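Local coordinates for GST N-terminal domain-containing protein (PDB 3IC8), which is of unknown function but has the glutathione S-transferase fold, with a thioredoxin-like N-terminal domain, and probably binds glutathione, at residues I285-D290 / V295-F300; T44-G49 / A60-D65. All coordinates share one frame; numbering follows the deposited sequence.

His299 and Arg288 of the hairpin 285-290/295-300 (interaction 1) both reach into interaction 2 (44-49 with 60-65), the two centres lying about 7 Å apart. Interaction 2 lies in the GST N-terminal domain, where a helix end rests on strand 61-63. The hairpin continues the sheet of that domain, its strand 296-300 running parallel to 61-63 as its neighbour. Much of the join runs through His299: its backbone N probably bonds to Ile62 O (2.9 Å) and its NE2 to Asp61 OD1 (2.8 Å), while the backbone of His297 bonds to Ala60 and Ile62. On the side of the helix, Arg288 NH1 bonds to Ala45 O, so the hairpin grips both halves of interaction 2.

Interaction 1: residues I285-D290 / V295-F300; sequences ILRRED and VVHVHF
Leu286 and Arg288 pair with Val298 and Val296 in an antiparallel hairpin whose strand axes approach to 4.5 Å, each hydrogen-bonded pair closing two backbone bonds, from Val298 N to Leu286 O at 2.7 Å to Arg288 N to Val296 O at 3.0 Å. On the face that carries Ile285, His299 lies alongside it, the two side chains running in the same direction. Ile285 CG2, anti to its backbone N, sits over the imidazole face in a CH-pi contact, 4.1 Å from the His299 ring centroid, while Ile285 CD1 approaches His299 ND1 at 3.6 Å. Along this face, Arg287 CG meets the edge of the His297 ring at CE1 (3.8 Å), and the bent chain brings the centre of one guanidinium face over Val295 CG1. On the other face, Arg288 CG lies beside Val296 CG1 at 3.9 Å; NH1 bonds to Ala45 O, and NH2 forms a salt bridge with Asp290 OD1 whose hydrogen bond is weak. Leu286 CD2 packs on Val298 CB (4.2 Å). With Tyr63 stacked on the His299 ring, ND1 bonded to Glu283 and NE2 to Asp61, this buried imidazole is fixed in rotation, and the carboxylates would probably favour its protonated form.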
ATOM      1  N   ILE A 285       2.574  24.277  36.482  1.00 24.52           N
ATOM      2  CA  ILE A 285       1.470  23.503  37.004  1.00 24.60           C
ATOM      3  C   ILE A 285       0.573  24.278  37.950  1.00 24.92           C
ATOM      4  O   ILE A 285       1.021  24.907  38.864  1.00 24.81           O
ATOM      5  CB  ILE A 285       1.960  22.285  37.712  1.00 24.51           C
ATOM      6  CG1 ILE A 285       3.017  21.610  36.885  1.00 24.70           C
ATOM      7  CG2 ILE A 285       0.869  21.327  37.877  1.00 24.42           C
ATOM      8  CD1 ILE A 285       3.267  20.261  37.294  1.00 23.79           C
ATOM      9  N   LEU A 286      -0.704  24.169  37.752  1.00 24.91           N
ATOM     10  CA  LEU A 286      -1.549  24.949  38.553  1.00 25.50           C
ATOM     11  C   LEU A 286      -2.652  24.089  39.131  1.00 25.52           C
ATOM     12  O   LEU A 286      -3.158  23.208  38.485  1.00 25.05           O
ATOM     13  CB  LEU A 286      -1.981  26.138  37.720  1.00 25.60           C
ATOM     14  CG  LEU A 286      -3.265  26.874  37.862  1.00 24.95           C
ATOM     15  CD1 LEU A 286      -3.376  27.840  36.743  1.00 24.68           C
ATOM     16  CD2 LEU A 286      -4.321  25.844  37.789  1.00 24.40           C
ATOM     17  N   ARG A 287      -2.950  24.334  40.398  1.00 25.63           N
ATOM     18  CA  ARG A 287      -3.905  23.574  41.168  1.00 25.95           C
ATOM     19  C   ARG A 287      -5.190  24.346  41.235  1.00 25.78           C
ATOM     20  O   ARG A 287      -5.181  25.500  41.496  1.00 25.94           O
ATOM     21  CB  ARG A 287      -3.370  23.305  42.565  1.00 26.13           C
ATOM     22  CG  ARG A 287      -4.247  22.445  43.438  1.00 26.85           C
ATOM     23  CD  ARG A 287      -4.111  22.815  44.896  1.00 29.05           C
ATOM     24  NE  ARG A 287      -4.271  21.676  45.787  1.00 30.91           N
ATOM     25  CZ  ARG A 287      -5.263  21.537  46.661  1.00 32.37           C
ATOM     26  NH1 ARG A 287      -6.200  22.454  46.779  1.00 32.36           N
ATOM     27  NH2 ARG A 287      -5.322  20.467  47.421  1.00 32.14           N
ATOM     28  N   ARG A 288      -6.297  23.700  40.946  1.00 25.83           N
ATOM     29  CA  ARG A 288      -7.594  24.313  41.091  1.00 25.76           C
ATOM     30  C   ARG A 288      -8.575  23.283  41.575  1.00 26.09           C
ATOM     31  O   ARG A 288      -8.368  22.124  41.388  1.00 26.16           O
ATOM     32  CB  ARG A 288      -8.063  24.911  39.781  1.00 25.34           C
ATOM     33  CG  ARG A 288      -7.989  23.987  38.632  1.00 25.52           C
ATOM     34  CD  ARG A 288      -8.550  24.602  37.416  1.00 25.31           C
ATOM     35  NE  ARG A 288      -9.968  24.823  37.525  1.00 25.51           N
ATOM     36  CZ  ARG A 288     -10.883  23.930  37.206  1.00 24.39           C
ATOM     37  NH1 ARG A 288     -10.531  22.764  36.741  1.00 21.73           N
ATOM     38  NH2 ARG A 288     -12.149  24.225  37.329  1.00 24.55           N
ATOM     39  N   GLU A 289      -9.648  23.715  42.207  1.00 26.63           N
ATOM     40  CA  GLU A 289     -10.635  22.793  42.721  1.00 27.18           C
ATOM     41  C   GLU A 289     -11.958  23.032  42.038  1.00 27.30           C
ATOM     42  O   GLU A 289     -12.425  24.129  42.004  1.00 27.52           O
ATOM     43  CB  GLU A 289     -10.760  22.984  44.224  1.00 27.34           C
ATOM     44  CG  GLU A 289     -11.733  22.068  44.914  1.00 29.30           C
ATOM     45  CD  GLU A 289     -11.548  22.040  46.417  1.00 32.22           C
ATOM     46  OE1 GLU A 289     -10.902  22.951  46.957  1.00 33.91           O
ATOM     47  OE2 GLU A 289     -12.048  21.105  47.058  1.00 32.86           O
ATOM     48  N   ASP A 290     -12.538  22.006  41.452  1.00 27.27           N
ATOM     49  CA  ASP A 290     -13.759  22.188  40.710  1.00 27.36           C
ATOM     50  C   ASP A 290     -14.913  21.532  41.416  1.00 27.39           C
ATOM     51  O   ASP A 290     -14.742  20.544  42.071  1.00 27.43           O
ATOM     52  CB  ASP A 290     -13.634  21.642  39.294  1.00 27.48           C
ATOM     53  CG  ASP A 290     -14.840  21.939  38.450  1.00 28.36           C
ATOM     54  OD1 ASP A 290     -14.984  23.060  37.965  1.00 27.89           O
ATOM     55  OD2 ASP A 290     -15.661  21.045  38.281  1.00 29.33           O
ATOM     56  N   VAL A 295     -10.185  18.300  43.049  1.00 23.43           N
ATOM     57  CA  VAL A 295      -8.898  18.922  42.941  1.00 22.91           C
ATOM     58  C   VAL A 295      -8.196  18.433  41.709  1.00 23.00           C
ATOM     59  O   VAL A 295      -8.144  17.254  41.449  1.00 22.98           O
ATOM     60  CB  VAL A 295      -8.044  18.611  44.124  1.00 22.99           C
ATOM     61  CG1 VAL A 295      -6.697  19.167  43.920  1.00 22.31           C
ATOM     62  CG2 VAL A 295      -8.646  19.164  45.345  1.00 22.42           C
ATOM     63  N   VAL A 296      -7.648  19.369  40.961  1.00 22.31           N
ATOM     64  CA  VAL A 296      -7.064  19.085  39.686  1.00 21.60           C
ATOM     65  C   VAL A 296      -5.788  19.878  39.451  1.00 21.68           C
ATOM     66  O   VAL A 296      -5.651  20.985  39.904  1.00 21.41           O
ATOM     67  CB  VAL A 296      -8.076  19.409  38.634  1.00 21.83           C
ATOM     68  CG1 VAL A 296      -7.515  20.280  37.624  1.00 21.84           C
ATOM     69  CG2 VAL A 296      -8.637  18.188  38.063  1.00 20.99           C
ATOM     70  N   HIS A 297      -4.856  19.289  38.731  1.00 21.15           N
ATOM     71  CA  HIS A 297      -3.640  19.967  38.352  1.00 20.86           C
ATOM     72  C   HIS A 297      -3.689  20.204  36.862  1.00 20.63           C
ATOM     73  O   HIS A 297      -3.935  19.293  36.121  1.00 20.39           O
ATOM     74  CB  HIS A 297      -2.435  19.098  38.636  1.00 20.55           C
ATOM     75  CG  HIS A 297      -1.918  19.192  40.028  1.00 20.58           C
ATOM     76  ND1 HIS A 297      -2.599  19.807  41.042  1.00 21.38           N
ATOM     77  CD2 HIS A 297      -0.776  18.732  40.571  1.00 18.52           C
ATOM     78  CE1 HIS A 297      -1.898  19.727  42.150  1.00 20.53           C
ATOM     79  NE2 HIS A 297      -0.786  19.084  41.887  1.00 19.24           N
ATOM     80  N   VAL A 298      -3.437  21.432  36.439  1.00 20.01           N
ATOM     81  CA  VAL A 298      -3.443  21.803  35.042  1.00 18.76           C
ATOM     82  C   VAL A 298      -2.070  22.253  34.575  1.00 18.66           C
ATOM     83  O   VAL A 298      -1.453  23.075  35.181  1.00 18.42           O
ATOM     84  CB  VAL A 298      -4.460  22.879  34.794  1.00 18.98           C
ATOM     85  CG1 VAL A 298      -4.623  23.145  33.347  1.00 17.83           C
ATOM     86  CG2 VAL A 298      -5.736  22.484  35.353  1.00 17.83           C
ATOM     87  N   HIS A 299      -1.601  21.682  33.486  1.00 18.33           N
ATOM     88  CA  HIS A 299      -0.251  21.919  33.035  1.00 18.59           C
ATOM     89  C   HIS A 299      -0.164  22.717  31.758  1.00 18.29           C
ATOM     90  O   HIS A 299      -0.839  22.441  30.812  1.00 18.30           O
ATOM     91  CB  HIS A 299       0.485  20.614  32.848  1.00 18.22           C
ATOM     92  CG  HIS A 299       0.257  19.621  33.924  1.00 18.86           C
ATOM     93  ND1 HIS A 299       1.285  19.019  34.596  1.00 19.54           N
ATOM     94  CD2 HIS A 299      -0.873  19.071  34.399  1.00 19.67           C
ATOM     95  CE1 HIS A 299       0.797  18.166  35.462  1.00 18.75           C
ATOM     96  NE2 HIS A 299      -0.510  18.180  35.364  1.00 20.09           N
ATOM     97  N   PHE A 300       0.693  23.723  31.775  1.00 18.09           N
ATOM     98  CA  PHE A 300       0.896  24.619  30.666  1.00 17.67           C
ATOM     99  C   PHE A 300       2.350  24.734  30.377  1.00 16.65           C
ATOM    100  O   PHE A 300       3.141  24.692  31.252  1.00 16.96           O
ATOM    101  CB  PHE A 300       0.436  26.009  31.006  1.00 18.16           C
ATOM    102  CG  PHE A 300      -0.992  26.128  31.272  1.00 19.99           C
ATOM    103  CD1 PHE A 300      -1.876  26.223  30.262  1.00 21.32           C
ATOM    104  CD2 PHE A 300      -1.450  26.190  32.547  1.00 21.13           C
ATOM    105  CE1 PHE A 300      -3.174  26.348  30.523  1.00 22.25           C
ATOM    106  CE2 PHE A 300      -2.747  26.315  32.793  1.00 21.09           C
ATOM    107  CZ  PHE A 300      -3.604  26.407  31.787  1.00 21.75           C
TER

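Interaction 2: residues T44-G49 / A60-D65; sequences TALTGG and ADIYCD
Ile62 reaches across from its strand to two successive residues of a helix end, using a different branch for each. Its CB points toward the helix, and with chi1 at -78° the longer arm, CG1 and CD1, lies against Leu46 CB, while CG2, anti to the backbone N, is turned to Thr47. Leu46 is touched at its CB, 3.8 Å from Ile62 CD1, and not at the fork of its chain; beyond this contact the Leu46 side chain meets Gln57 on strand 55-58 and Ala235 on helix 228-237. The Thr47 side chain stands roughly perpendicular to that of Ile62 and offers its methyl, Thr47 CG2 lying 4.1 Å from Ile62 CG2. The helix 41-47 and the strands 55-58 and 61-63 belong to the thioredoxin-like fold of the GST N-terminal domain, and this is packing of the helix against the sheet, with Val55 on the neighbouring strand also touching Ile62. The hydroxyl probably helps to fix the rotation of Thr47. With OG1 held between its backbone N and carbonyl carbon, the Thr47 oxygen accepts from Gly49 N at 3.1 Å, an ST turn, and also bonds to Tyr50 O, so the polar branch is engaged by the chain that follows and the methyl is left to face the strand. The helix ends where Gly48 N bonds to Thr44 O (2.9 Å) and Gly48 leaves helical angles at a positive phi of 85°; Gly49 follows with a positive phi too.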
ATOM      1  N   THR A  44     -14.396  22.629  30.640  1.00 19.48           N
ATOM      2  CA  THR A  44     -13.896  23.626  31.578  1.00 19.02           C
ATOM      3  C   THR A  44     -13.956  23.186  33.018  1.00 18.58           C
ATOM      4  O   THR A  44     -13.314  23.743  33.858  1.00 18.32           O
ATOM      5  CB  THR A  44     -14.598  24.931  31.447  1.00 19.22           C
ATOM      6  OG1 THR A  44     -15.990  24.711  31.520  1.00 20.31           O
ATOM      7  CG2 THR A  44     -14.289  25.545  30.139  1.00 18.19           C
ATOM      8  N   ALA A  45     -14.728  22.152  33.269  1.00 18.13           N
ATOM      9  CA  ALA A  45     -14.746  21.552  34.559  1.00 18.20           C
ATOM     10  C   ALA A  45     -13.393  21.008  34.897  1.00 18.11           C
ATOM     11  O   ALA A  45     -12.978  21.121  36.012  1.00 17.78           O
ATOM     12  CB  ALA A  45     -15.736  20.460  34.589  1.00 17.91           C
ATOM     13  N   LEU A  46     -12.696  20.460  33.916  1.00 17.97           N
ATOM     14  CA  LEU A  46     -11.305  20.106  34.081  1.00 17.96           C
ATOM     15  C   LEU A  46     -10.280  21.201  33.837  1.00 17.60           C
ATOM     16  O   LEU A  46      -9.430  21.417  34.631  1.00 18.06           O
ATOM     17  CB  LEU A  46     -10.977  18.919  33.202  1.00 17.87           C
ATOM     18  CG  LEU A  46     -11.967  17.779  33.148  1.00 18.34           C
ATOM     19  CD1 LEU A  46     -11.707  16.976  31.955  1.00 18.83           C
ATOM     20  CD2 LEU A  46     -11.897  16.935  34.345  1.00 18.49           C
ATOM     21  N   THR A  47     -10.353  21.881  32.721  1.00 17.80           N
ATOM     22  CA  THR A  47      -9.405  22.924  32.383  1.00 17.55           C
ATOM     23  C   THR A  47      -9.392  24.186  33.218  1.00 17.77           C
ATOM     24  O   THR A  47      -8.377  24.811  33.344  1.00 17.07           O
ATOM     25  CB  THR A  47      -9.508  23.325  30.954  1.00 17.78           C
ATOM     26  OG1 THR A  47     -10.781  23.897  30.734  1.00 17.60           O
ATOM     27  CG2 THR A  47      -9.354  22.134  30.088  1.00 17.26           C
ATOM     28  N   GLY A  48     -10.517  24.575  33.772  1.00 17.62           N
ATOM     29  CA  GLY A  48     -10.611  25.896  34.332  1.00 18.45           C
ATOM     30  C   GLY A  48     -10.955  26.954  33.321  1.00 18.78           C
ATOM     31  O   GLY A  48     -10.835  28.118  33.573  1.00 18.82           O
ATOM     32  N   GLY A  49     -11.444  26.536  32.181  1.00 19.12           N
ATOM     33  CA  GLY A  49     -11.780  27.457  31.128  1.00 19.81           C
ATOM     34  C   GLY A  49     -10.897  27.584  29.912  1.00 20.22           C
ATOM     35  O   GLY A  49     -11.296  28.213  28.977  1.00 20.59           O
ATOM     36  N   ALA A  60      -6.311  13.237  37.292  1.00 23.20           N
ATOM     37  CA  ALA A  60      -6.577  14.587  37.698  1.00 23.66           C
ATOM     38  C   ALA A  60      -5.505  15.520  37.185  1.00 23.62           C
ATOM     39  O   ALA A  60      -5.344  16.582  37.694  1.00 23.87           O
ATOM     40  CB  ALA A  60      -6.704  14.679  39.180  1.00 23.23           C
ATOM     41  N   ASP A  61      -4.774  15.101  36.171  1.00 24.15           N
ATOM     42  CA  ASP A  61      -3.824  15.960  35.502  1.00 24.76           C
ATOM     43  C   ASP A  61      -4.305  16.263  34.103  1.00 25.06           C
ATOM     44  O   ASP A  61      -4.612  15.386  33.342  1.00 25.47           O
ATOM     45  CB  ASP A  61      -2.447  15.323  35.440  1.00 24.67           C
ATOM     46  CG  ASP A  61      -1.772  15.270  36.769  1.00 25.78           C
ATOM     47  OD1 ASP A  61      -1.287  16.285  37.236  1.00 25.09           O
ATOM     48  OD2 ASP A  61      -1.708  14.197  37.339  1.00 25.57           O
ATOM     49  N   ILE A  62      -4.377  17.539  33.795  1.00 24.96           N
ATOM     50  CA  ILE A  62      -4.873  18.005  32.544  1.00 24.89           C
ATOM     51  C   ILE A  62      -3.763  18.698  31.810  1.00 25.15           C
ATOM     52  O   ILE A  62      -3.122  19.548  32.348  1.00 25.44           O
ATOM     53  CB  ILE A  62      -6.052  18.932  32.770  1.00 25.25           C
ATOM     54  CG1 ILE A  62      -7.281  18.103  33.068  1.00 26.32           C
ATOM     55  CG2 ILE A  62      -6.367  19.701  31.556  1.00 23.85           C
ATOM     56  CD1 ILE A  62      -7.565  17.947  34.467  1.00 27.93           C
ATOM     57  N   TYR A  63      -3.533  18.309  30.570  1.00 24.87           N
ATOM     58  CA  TYR A  63      -2.459  18.867  29.782  1.00 24.66           C
ATOM     59  C   TYR A  63      -2.979  19.633  28.592  1.00 25.45           C
ATOM     60  O   TYR A  63      -3.687  19.113  27.790  1.00 25.73           O
ATOM     61  CB  TYR A  63      -1.533  17.761  29.319  1.00 24.15           C
ATOM     62  CG  TYR A  63      -0.872  17.024  30.431  1.00 23.36           C
ATOM     63  CD1 TYR A  63       0.401  17.315  30.805  1.00 22.60           C
ATOM     64  CD2 TYR A  63      -1.529  16.047  31.116  1.00 21.97           C
ATOM     65  CE1 TYR A  63       0.988  16.663  31.794  1.00 22.63           C
ATOM     66  CE2 TYR A  63      -0.946  15.405  32.099  1.00 22.33           C
ATOM     67  CZ  TYR A  63       0.317  15.709  32.441  1.00 22.42           C
ATOM     68  OH  TYR A  63       0.919  15.044  33.451  1.00 24.03           O
ATOM     69  N   CYS A  64      -2.580  20.886  28.509  1.00 26.24           N
ATOM     70  CA  CYS A  64      -3.058  21.841  27.540  1.00 27.36           C
ATOM     71  C   CYS A  64      -1.987  22.140  26.553  1.00 27.50           C
ATOM     72  O   CYS A  64      -0.877  22.335  26.910  1.00 28.38           O
ATOM     73  CB  CYS A  64      -3.403  23.146  28.229  1.00 27.38           C
ATOM     74  SG  CYS A  64      -4.686  23.079  29.405  1.00 29.76           S
ATOM     75  N   ASP A  65      -2.334  22.141  25.290  1.00 27.57           N
ATOM     76  CA  ASP A  65      -1.406  22.486  24.249  1.00 28.11           C
ATOM     77  C   ASP A  65      -0.747  21.247  23.736  1.00 28.05           C
ATOM     78  O   ASP A  65      -0.180  20.500  24.486  1.00 27.93           O
ATOM     79  CB  ASP A  65      -0.365  23.469  24.742  1.00 28.27           C
ATOM     80  CG  ASP A  65       0.362  24.141  23.618  1.00 29.96           C
ATOM     81  OD1 ASP A  65      -0.165  25.082  23.042  1.00 32.30           O
ATOM     82  OD2 ASP A  65       1.457  23.730  23.282  1.00 32.32           O
TER